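Local coordinates for protein alpha-toxin (Clostridium novyi, PDB 2VK9) that belongs to the large clostridial toxins, here as the catalytic domain, which is built on a GT-A type fold, at residues Asn308-Glu316 against Phe514-Lys522; Met119-Tyr127 against Ile353-Ile363. One frame throughout, in Å; residues are numbered along the deposited sequence.

Overall arrangement
Contacts 1 and 2 lie on the same side of the chain's centre, about 18 Å apart between their centres, and both are partly buried; three of the residues that touch in contact 2 are exposed, none of those in contact 1. They share a seam: F315 of contact 1 packs on I357 of contact 2, and helix 111-123, which runs into contact 2, also touches T517 and H518 of contact 1. Contact 1 sets helix 307-321 against a turn and the short helix after it, through clustered aromatic rings flanked by a salt bridge and a histidine-carboxylate bond. Contact 2 joins the end of helix 111-123 and the turn after it to a mostly irregular segment, and there polar side chains and a water bond backbone groups while apolar side chains cover ring faces.

Contact 1: residues Asn308-Glu316 against Phe514-Lys522; sequences NYWEAAIFE and FSKTHDEFK
F521 takes the edge of Y309 on one face: the centroids are 5.4 Å apart and the planes 82° to each other, a T-shaped pair. In the plane of F521, at its rim, sits the A312 methyl, with CB 3.6 Å from F521 CE1. F514 carries K516 N over one face and has E311 O and A312 CA at its edge, while F315 meets it obliquely, F315 CB lying 3.5 Å from F514 CE2. The H518 ring offers its edge to E316: NE2 donates to OE2 at 2.7 Å, nearly in the ring plane, and the carboxylate stands almost upright to the ring. OE2 uses its anti lone pair for this and also accepts from Y332 N, so two bonds grip it.

Residues 308-316, part of helix 307-321 in the catalytic GT-A domain, run at 150° to residues 518-522, with a closest axis approach of 11.6 Å. Between the two lie F521 and the turn around K516, both meeting A312; K516 centres an inverse gamma turn and T517 is the N-cap, accepting weakly from E520 N. The closest backbone pair is A312 and K516, CA to CA 5.0 Å, with A312 CA also giving a CA-H...O contact to K516 O. Bent at chi2 (-51°) and again at chi4, K516 brings NZ to E311 OE1, a 3.0 Å salt bridge made from the syn side but tilted out of the carboxylate plane.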
loop_
_atom_site.group_PDB
_atom_site.type_symbol
_atom_site.label_atom_id
_atom_site.label_comp_id
_atom_site.label_asym_id
_atom_site.label_seq_id
_atom_site.Cartn_x
_atom_site.Cartn_y
_atom_site.Cartn_z
ATOM N N ASN A 308 21.942 -0.248 4.999
ATOM C CA ASN A 308 21.168 -0.934 3.979
ATOM C C ASN A 308 22.060 -1.657 2.975
ATOM O O ASN A 308 21.890 -2.859 2.754
ATOM C CB ASN A 308 20.240 0.041 3.258
ATOM C CG ASN A 308 19.208 0.669 4.182
ATOM O OD1 ASN A 308 18.723 0.039 5.122
ATOM N ND2 ASN A 308 18.863 1.922 3.908
ATOM N N TYR A 309 23.023 -0.940 2.392
ATOM C CA TYR A 309 23.925 -1.521 1.389
ATOM C C TYR A 309 24.810 -2.621 1.962
ATOM O O TYR A 309 25.151 -3.571 1.267
ATOM C CB TYR A 309 24.776 -0.444 0.709
ATOM C CG TYR A 309 23.986 0.634 -0.007
ATOM C CD1 TYR A 309 22.743 0.358 -0.583
ATOM C CD2 TYR A 309 24.492 1.928 -0.132
ATOM C CE1 TYR A 309 22.014 1.345 -1.239
ATOM C CE2 TYR A 309 23.772 2.928 -0.793
ATOM C CZ TYR A 309 22.537 2.622 -1.343
ATOM O OH TYR A 309 21.817 3.590 -1.995
ATOM N N TRP A 310 25.171 -2.492 3.234
ATOM C CA TRP A 310 25.907 -3.537 3.947
ATOM C C TRP A 310 25.096 -4.841 3.971
ATOM O O TRP A 310 25.606 -5.911 3.614
ATOM C CB TRP A 310 26.283 -3.043 5.362
ATOM C CG TRP A 310 26.785 -4.094 6.312
ATOM C CD1 TRP A 310 26.176 -4.507 7.463
ATOM C CD2 TRP A 310 27.995 -4.864 6.201
ATOM N NE1 TRP A 310 26.927 -5.490 8.075
ATOM C CE2 TRP A 310 28.044 -5.731 7.319
ATOM C CE3 TRP A 310 29.036 -4.909 5.265
ATOM C CZ2 TRP A 310 29.089 -6.631 7.525
ATOM C CZ3 TRP A 310 30.077 -5.806 5.471
ATOM C CH2 TRP A 310 30.096 -6.653 6.598
ATOM N N GLU A 311 23.824 -4.736 4.358
ATOM C CA GLU A 311 22.946 -5.897 4.445
ATOM C C GLU A 311 22.617 -6.449 3.067
ATOM O O GLU A 311 22.546 -7.670 2.885
ATOM C CB GLU A 311 21.680 -5.565 5.221
ATOM C CG GLU A 311 21.948 -5.216 6.678
ATOM C CD GLU A 311 20.762 -4.560 7.373
ATOM O OE1 GLU A 311 19.913 -3.942 6.693
ATOM O OE2 GLU A 311 20.689 -4.654 8.616
ATOM N N ALA A 312 22.437 -5.558 2.094
ATOM C CA ALA A 312 22.301 -5.982 0.702
ATOM C C ALA A 312 23.481 -6.867 0.308
ATOM O O ALA A 312 23.298 -7.943 -0.260
ATOM C CB ALA A 312 22.199 -4.784 -0.216
ATOM N N ALA A 313 24.684 -6.413 0.650
ATOM C CA ALA A 313 25.931 -7.121 0.346
ATOM C C ALA A 313 26.036 -8.503 0.995
ATOM O O ALA A 313 26.481 -9.455 0.349
ATOM C CB ALA A 313 27.115 -6.262 0.738
ATOM N N ILE A 314 25.634 -8.601 2.266
ATOM C CA ILE A 314 25.523 -9.890 2.964
ATOM C C ILE A 314 24.752 -10.878 2.091
ATOM O O ILE A 314 25.219 -11.988 1.840
ATOM C CB ILE A 314 24.781 -9.774 4.344
ATOM C CG1 ILE A 314 25.425 -8.723 5.267
ATOM C CG2 ILE A 314 24.649 -11.144 5.031
ATOM C CD1 ILE A 314 26.715 -9.153 5.953
ATOM N N PHE A 315 23.574 -10.470 1.618
ATOM C CA PHE A 315 22.740 -11.379 0.836
ATOM C C PHE A 315 23.323 -11.769 -0.519
ATOM O O PHE A 315 23.155 -12.918 -0.947
ATOM C CB PHE A 315 21.319 -10.867 0.654
ATOM C CG PHE A 315 20.479 -11.784 -0.165
ATOM C CD1 PHE A 315 20.143 -13.043 0.315
ATOM C CD2 PHE A 315 20.072 -11.420 -1.439
ATOM C CE1 PHE A 315 19.395 -13.913 -0.452
ATOM C CE2 PHE A 315 19.323 -12.292 -2.217
ATOM C CZ PHE A 315 18.982 -13.538 -1.721
ATOM N N GLU A 316 23.990 -10.830 -1.191
ATOM C CA GLU A 316 24.703 -11.138 -2.438
ATOM C C GLU A 316 25.679 -12.306 -2.244
ATOM O O GLU A 316 25.855 -13.143 -3.138
ATOM C CB GLU A 316 25.462 -9.918 -2.949
ATOM C CG GLU A 316 24.590 -8.711 -3.225
ATOM C CD GLU A 316 25.382 -7.487 -3.649
ATOM O OE1 GLU A 316 26.602 -7.414 -3.384
ATOM O OE2 GLU A 316 24.773 -6.583 -4.248
ATOM N N PHE A 514 12.876 -10.093 3.592
ATOM C CA PHE A 514 14.088 -9.326 3.360
ATOM C C PHE A 514 13.786 -8.267 2.307
ATOM O O PHE A 514 13.277 -8.589 1.236
ATOM C CB PHE A 514 15.201 -10.266 2.900
ATOM C CG PHE A 514 16.537 -9.603 2.720
ATOM C CD1 PHE A 514 17.154 -8.938 3.776
ATOM C CD2 PHE A 514 17.193 -9.674 1.499
ATOM C CE1 PHE A 514 18.394 -8.338 3.612
ATOM C CE2 PHE A 514 18.427 -9.080 1.324
ATOM C CZ PHE A 514 19.035 -8.411 2.385
ATOM N N SER A 515 14.090 -7.008 2.616
ATOM C CA SER A 515 13.758 -5.880 1.734
ATOM C C SER A 515 14.981 -5.165 1.129
ATOM O O SER A 515 14.834 -4.210 0.363
ATOM C CB SER A 515 12.859 -4.878 2.474
ATOM O OG SER A 515 13.523 -4.329 3.598
ATOM N N LYS A 516 16.183 -5.622 1.462
ATOM C CA LYS A 516 17.387 -4.966 0.966
ATOM C C LYS A 516 17.877 -5.657 -0.305
ATOM O O LYS A 516 18.950 -6.269 -0.341
ATOM C CB LYS A 516 18.476 -4.917 2.044
ATOM C CG LYS A 516 18.019 -4.475 3.440
ATOM C CD LYS A 516 17.213 -3.172 3.420
ATOM C CE LYS A 516 17.068 -2.549 4.810
ATOM N NZ LYS A 516 16.994 -3.546 5.915
ATOM N N THR A 517 17.066 -5.564 -1.349
ATOM C CA THR A 517 17.324 -6.290 -2.579
ATOM C C THR A 517 17.550 -5.304 -3.705
ATOM O O THR A 517 17.108 -4.157 -3.629
ATOM C CB THR A 517 16.139 -7.184 -2.945
ATOM O OG1 THR A 517 15.006 -6.364 -3.224
ATOM C CG2 THR A 517 15.801 -8.113 -1.804
ATOM N N HIS A 518 18.225 -5.755 -4.753
ATOM C CA HIS A 518 18.517 -4.902 -5.898
ATOM C C HIS A 518 17.273 -4.249 -6.480
ATOM O O HIS A 518 17.248 -3.038 -6.681
ATOM C CB HIS A 518 19.262 -5.682 -6.980
ATOM C CG HIS A 518 20.573 -6.227 -6.523
ATOM N ND1 HIS A 518 21.277 -7.165 -7.243
ATOM C CD2 HIS A 518 21.301 -5.981 -5.409
ATOM C CE1 HIS A 518 22.391 -7.463 -6.599
ATOM N NE2 HIS A 518 22.426 -6.762 -5.479
ATOM N N ASP A 519 16.239 -5.047 -6.739
ATOM C CA ASP A 519 15.014 -4.529 -7.331
ATOM C C ASP A 519 14.290 -3.561 -6.392
ATOM O O ASP A 519 13.541 -2.708 -6.846
ATOM C CB ASP A 519 14.088 -5.670 -7.776
ATOM C CG ASP A 519 14.515 -6.306 -9.102
ATOM O OD1 ASP A 519 15.733 -6.458 -9.348
ATOM O OD2 ASP A 519 13.625 -6.671 -9.902
ATOM N N GLU A 520 14.524 -3.681 -5.091
ATOM C CA GLU A 520 13.907 -2.767 -4.140
ATOM C C GLU A 520 14.586 -1.404 -4.128
ATOM O O GLU A 520 13.922 -0.372 -4.004
ATOM C CB GLU A 520 13.929 -3.347 -2.738
ATOM C CG GLU A 520 12.588 -3.251 -2.034
ATOM C CD GLU A 520 12.140 -1.833 -1.740
ATOM O OE1 GLU A 520 11.109 -1.399 -2.303
ATOM O OE2 GLU A 520 12.815 -1.164 -0.935
ATOM N N PHE A 521 15.912 -1.410 -4.239
ATOM C CA PHE A 521 16.675 -0.177 -4.327
ATOM C C PHE A 521 16.409 0.534 -5.640
ATOM O O PHE A 521 16.484 1.761 -5.707
ATOM C CB PHE A 521 18.170 -0.442 -4.164
ATOM C CG PHE A 521 18.547 -0.923 -2.799
ATOM C CD1 PHE A 521 19.449 -1.958 -2.643
ATOM C CD2 PHE A 521 17.987 -0.349 -1.666
ATOM C CE1 PHE A 521 19.799 -2.410 -1.378
ATOM C CE2 PHE A 521 18.326 -0.795 -0.398
ATOM C CZ PHE A 521 19.235 -1.829 -0.254
ATOM N N LYS A 522 16.088 -0.233 -6.676
ATOM C CA LYS A 522 15.769 0.350 -7.965
ATOM C C LYS A 522 14.407 1.041 -7.926
ATOM O O LYS A 522 14.191 2.033 -8.615
ATOM C CB LYS A 522 15.849 -0.695 -9.074
ATOM C CG LYS A 522 16.192 -0.087 -10.419
ATOM C CD LYS A 522 16.661 -1.125 -11.431
ATOM C CE LYS A 522 16.983 -0.449 -12.777
ATOM N NZ LYS A 522 17.285 -1.443 -13.851
#

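Contact 2: residues Met119-Tyr127 against Ile353-Ile363; sequences MWKMFNKDY and INDLILPLGDI
F123 and P359 mark where the two backbones come nearest, CA to CA 5.5 Å. Helix 111-123 is the helical part of a beta-alpha-beta crossover between parallel strands 99-103 and 128-133; a type I turn from N124 to Y127 leads into the second strand. Facing it, a weakly bonded helix around 353-356 gives way to irregular chain, which bends at G361 with positive phi. I357 covers one face of F123: CG2 stands 3.5 Å from the ring centroid, 3° off the normal, placed there because it is anti to the backbone N. L360 sends CD1 over a face of Y127, 4.1 Å from its centroid, and that methyl also touches W120 CZ3. The polar centre is N124. Its OD1 accepts from L360 N at 2.8 Å, nearly straight at 166°, while ND2 donates to W120 O at 3.1 Å, fixing the amide's rotation. A water donates to N124 OD1 and D126 OD1 and accepts from G361 N. Y127 OH donates to G361 O at 2.6 Å. D126 and D362 bring their carboxylates near one another, and the salt bridges both make to K98 would offset their repulsion.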
loop_
_atom_site.group_PDB
_atom_site.type_symbol
_atom_site.label_atom_id
_atom_site.label_comp_id
_atom_site.label_asym_id
_atom_site.label_seq_id
_atom_site.Cartn_x
_atom_site.Cartn_y
_atom_site.Cartn_z
ATOM N N MET A 119 12.771 -18.007 -5.356
ATOM C CA MET A 119 13.428 -17.994 -4.068
ATOM C C MET A 119 12.385 -18.271 -2.981
ATOM O O MET A 119 12.584 -19.113 -2.109
ATOM C CB MET A 119 14.104 -16.642 -3.882
ATOM C CG MET A 119 14.877 -16.467 -2.595
ATOM S SD MET A 119 16.512 -17.202 -2.627
ATOM C CE MET A 119 17.007 -16.783 -4.293
ATOM N N TRP A 120 11.260 -17.568 -3.070
ATOM C CA TRP A 120 10.105 -17.827 -2.229
ATOM C C TRP A 120 9.621 -19.270 -2.338
ATOM O O TRP A 120 9.325 -19.903 -1.323
ATOM C CB TRP A 120 8.983 -16.863 -2.591
ATOM C CG TRP A 120 9.199 -15.515 -2.023
ATOM C CD1 TRP A 120 9.581 -14.397 -2.695
ATOM C CD2 TRP A 120 9.067 -15.135 -0.650
ATOM N NE1 TRP A 120 9.687 -13.338 -1.828
ATOM C CE2 TRP A 120 9.368 -13.765 -0.566
ATOM C CE3 TRP A 120 8.716 -15.818 0.515
ATOM C CZ2 TRP A 120 9.331 -13.064 0.635
ATOM C CZ3 TRP A 120 8.680 -15.121 1.707
ATOM C CH2 TRP A 120 8.990 -13.759 1.759
ATOM N N LYS A 121 9.557 -19.777 -3.569
ATOM C CA LYS A 121 9.157 -21.149 -3.842
ATOM C C LYS A 121 10.083 -22.175 -3.203
ATOM O O LYS A 121 9.623 -23.200 -2.687
ATOM C CB LYS A 121 9.092 -21.390 -5.340
ATOM C CG LYS A 121 7.741 -21.105 -5.957
ATOM C CD LYS A 121 7.752 -21.432 -7.441
ATOM C CE LYS A 121 6.364 -21.349 -8.003
ATOM N NZ LYS A 121 6.370 -21.445 -9.486
ATOM N N MET A 122 11.382 -21.897 -3.237
ATOM C CA MET A 122 12.378 -22.817 -2.704
ATOM C C MET A 122 12.295 -23.005 -1.192
ATOM O O MET A 122 12.570 -24.095 -0.693
ATOM C CB MET A 122 13.777 -22.353 -3.073
ATOM C CG MET A 122 14.251 -22.781 -4.454
ATOM S SD MET A 122 15.792 -21.912 -4.874
ATOM C CE MET A 122 16.920 -22.632 -3.674
ATOM N N PHE A 123 11.897 -21.959 -0.474
ATOM C CA PHE A 123 11.976 -21.963 0.984
ATOM C C PHE A 123 10.645 -22.109 1.719
ATOM O O PHE A 123 10.614 -22.115 2.960
ATOM C CB PHE A 123 12.717 -20.717 1.482
ATOM C CG PHE A 123 14.180 -20.741 1.191
ATOM C CD1 PHE A 123 14.683 -20.130 0.053
ATOM C CD2 PHE A 123 15.057 -21.388 2.046
ATOM C CE1 PHE A 123 16.038 -20.167 -0.231
ATOM C CE2 PHE A 123 16.410 -21.426 1.778
ATOM C CZ PHE A 123 16.903 -20.818 0.637
ATOM N N ASN A 124 9.558 -22.228 0.961
ATOM C CA ASN A 124 8.218 -22.292 1.544
ATOM C C ASN A 124 7.347 -23.317 0.833
ATOM O O ASN A 124 6.305 -22.983 0.282
ATOM C CB ASN A 124 7.555 -20.913 1.514
ATOM C CG ASN A 124 8.311 -19.887 2.325
ATOM O OD1 ASN A 124 8.236 -19.865 3.550
ATOM N ND2 ASN A 124 9.046 -19.022 1.642
ATOM N N LYS A 125 7.785 -24.570 0.856
ATOM C CA LYS A 125 7.091 -25.641 0.149
ATOM C C LYS A 125 5.805 -26.066 0.843
ATOM O O LYS A 125 5.007 -26.804 0.274
ATOM C CB LYS A 125 8.004 -26.849 -0.039
ATOM C CG LYS A 125 9.107 -26.629 -1.038
ATOM C CD LYS A 125 10.027 -27.826 -1.062
ATOM C CE LYS A 125 11.398 -27.451 -1.603
ATOM N NZ LYS A 125 12.385 -28.526 -1.286
ATOM N N ASP A 126 5.618 -25.598 2.073
ATOM C CA ASP A 126 4.390 -25.830 2.831
ATOM C C ASP A 126 3.312 -24.764 2.571
ATOM O O ASP A 126 2.280 -24.747 3.240
ATOM C CB ASP A 126 4.709 -25.910 4.327
ATOM C CG ASP A 126 5.433 -24.663 4.854
ATOM O OD1 ASP A 126 6.084 -23.951 4.056
ATOM O OD2 ASP A 126 5.357 -24.401 6.080
ATOM N N TYR A 127 3.556 -23.884 1.600
ATOM C CA TYR A 127 2.595 -22.858 1.198
ATOM C C TYR A 127 2.024 -23.133 -0.193
ATOM O O TYR A 127 2.696 -23.716 -1.046
ATOM C CB TYR A 127 3.265 -21.483 1.219
ATOM C CG TYR A 127 3.305 -20.844 2.590
ATOM C CD1 TYR A 127 4.183 -21.305 3.577
ATOM C CD2 TYR A 127 2.462 -19.778 2.906
ATOM C CE1 TYR A 127 4.216 -20.722 4.846
ATOM C CE2 TYR A 127 2.485 -19.191 4.175
ATOM C CZ TYR A 127 3.361 -19.670 5.135
ATOM O OH TYR A 127 3.382 -19.097 6.378
ATOM N N ILE A 353 22.494 -23.792 4.652
ATOM C CA ILE A 353 21.610 -22.936 3.856
ATOM C C ILE A 353 20.310 -22.543 4.573
ATOM O O ILE A 353 19.830 -21.420 4.425
ATOM C CB ILE A 353 21.316 -23.578 2.480
ATOM C CG1 ILE A 353 21.007 -22.505 1.437
ATOM C CG2 ILE A 353 20.221 -24.656 2.572
ATOM C CD1 ILE A 353 21.397 -22.946 0.021
ATOM N N ASN A 354 19.758 -23.475 5.349
ATOM C CA ASN A 354 18.509 -23.259 6.077
ATOM C C ASN A 354 18.754 -22.541 7.394
ATOM O O ASN A 354 17.829 -22.181 8.119
ATOM C CB ASN A 354 17.792 -24.589 6.297
ATOM C CG ASN A 354 17.399 -25.251 4.992
ATOM O OD1 ASN A 354 16.705 -24.657 4.162
ATOM N ND2 ASN A 354 17.847 -26.488 4.800
ATOM N N ASP A 355 20.024 -22.328 7.686
ATOM C CA ASP A 355 20.427 -21.560 8.829
ATOM C C ASP A 355 20.508 -20.083 8.411
ATOM O O ASP A 355 20.377 -19.178 9.241
ATOM C CB ASP A 355 21.775 -22.093 9.308
ATOM C CG ASP A 355 22.148 -21.611 10.695
ATOM O OD1 ASP A 355 21.448 -20.720 11.242
ATOM O OD2 ASP A 355 23.161 -22.123 11.238
ATOM N N LEU A 356 20.692 -19.854 7.111
ATOM C CA LEU A 356 20.895 -18.512 6.568
ATOM C C LEU A 356 19.608 -17.844 6.110
ATOM O O LEU A 356 19.378 -16.669 6.393
ATOM C CB LEU A 356 21.875 -18.572 5.399
ATOM C CG LEU A 356 23.334 -18.863 5.739
ATOM C CD1 LEU A 356 24.030 -19.492 4.549
ATOM C CD2 LEU A 356 24.029 -17.589 6.167
ATOM N N ILE A 357 18.786 -18.598 5.384
ATOM C CA ILE A 357 17.507 -18.109 4.883
ATOM C C ILE A 357 16.390 -18.705 5.727
ATOM O O ILE A 357 16.351 -19.914 5.949
ATOM C CB ILE A 357 17.275 -18.488 3.390
ATOM C CG1 ILE A 357 18.462 -18.085 2.501
ATOM C CG2 ILE A 357 15.972 -17.891 2.869
ATOM C CD1 ILE A 357 18.791 -16.605 2.497
ATOM N N LEU A 358 15.487 -17.849 6.189
ATOM C CA LEU A 358 14.401 -18.267 7.066
ATOM C C LEU A 358 13.118 -18.613 6.279
ATOM O O LEU A 358 12.759 -17.903 5.332
ATOM C CB LEU A 358 14.141 -17.183 8.122
ATOM C CG LEU A 358 15.024 -17.199 9.385
ATOM C CD1 LEU A 358 16.508 -17.095 9.093
ATOM C CD2 LEU A 358 14.634 -16.097 10.353
ATOM N N PRO A 359 12.451 -19.733 6.638
ATOM C CA PRO A 359 11.140 -20.045 6.072
ATOM C C PRO A 359 10.053 -19.250 6.774
ATOM O O PRO A 359 10.254 -18.821 7.905
ATOM C CB PRO A 359 10.979 -21.531 6.386
ATOM C CG PRO A 359 11.750 -21.734 7.623
ATOM C CD PRO A 359 12.912 -20.781 7.567
ATOM N N LEU A 360 8.910 -19.056 6.123
ATOM C CA LEU A 360 7.806 -18.320 6.748
ATOM C C LEU A 360 7.257 -19.045 7.972
ATOM O O LEU A 360 6.946 -18.414 8.982
ATOM C CB LEU A 360 6.679 -18.057 5.751
ATOM C CG LEU A 360 6.863 -16.924 4.754
ATOM C CD1 LEU A 360 5.820 -17.018 3.659
ATOM C CD2 LEU A 360 6.773 -15.604 5.467
ATOM N N GLY A 361 7.147 -20.368 7.862
ATOM C CA GLY A 361 6.593 -21.209 8.912
ATOM C C GLY A 361 5.146 -20.906 9.244
ATOM O O GLY A 361 4.375 -20.441 8.394
ATOM N N ASP A 362 4.784 -21.179 10.495
ATOM C CA ASP A 362 3.457 -20.888 11.021
ATOM C C ASP A 362 3.510 -19.509 11.618
ATOM O O ASP A 362 4.332 -19.254 12.499
ATOM C CB ASP A 362 3.093 -21.888 12.117
ATOM C CG ASP A 362 3.286 -23.331 11.680
ATOM O OD1 ASP A 362 2.943 -23.644 10.514
ATOM O OD2 ASP A 362 3.783 -24.151 12.498
ATOM N N ILE A 363 2.648 -18.617 11.142
ATOM C CA ILE A 363 2.619 -17.244 11.642
ATOM C C ILE A 363 1.415 -17.036 12.560
ATOM O O ILE A 363 0.282 -16.997 12.085
ATOM C CB ILE A 363 2.570 -16.226 10.476
ATOM C CG1 ILE A 363 3.736 -16.467 9.504
ATOM C CG2 ILE A 363 2.548 -14.788 11.007
ATOM C CD1 ILE A 363 3.542 -15.864 8.120
HETATM O O HOH W 1 7.500 -21.966 5.301
#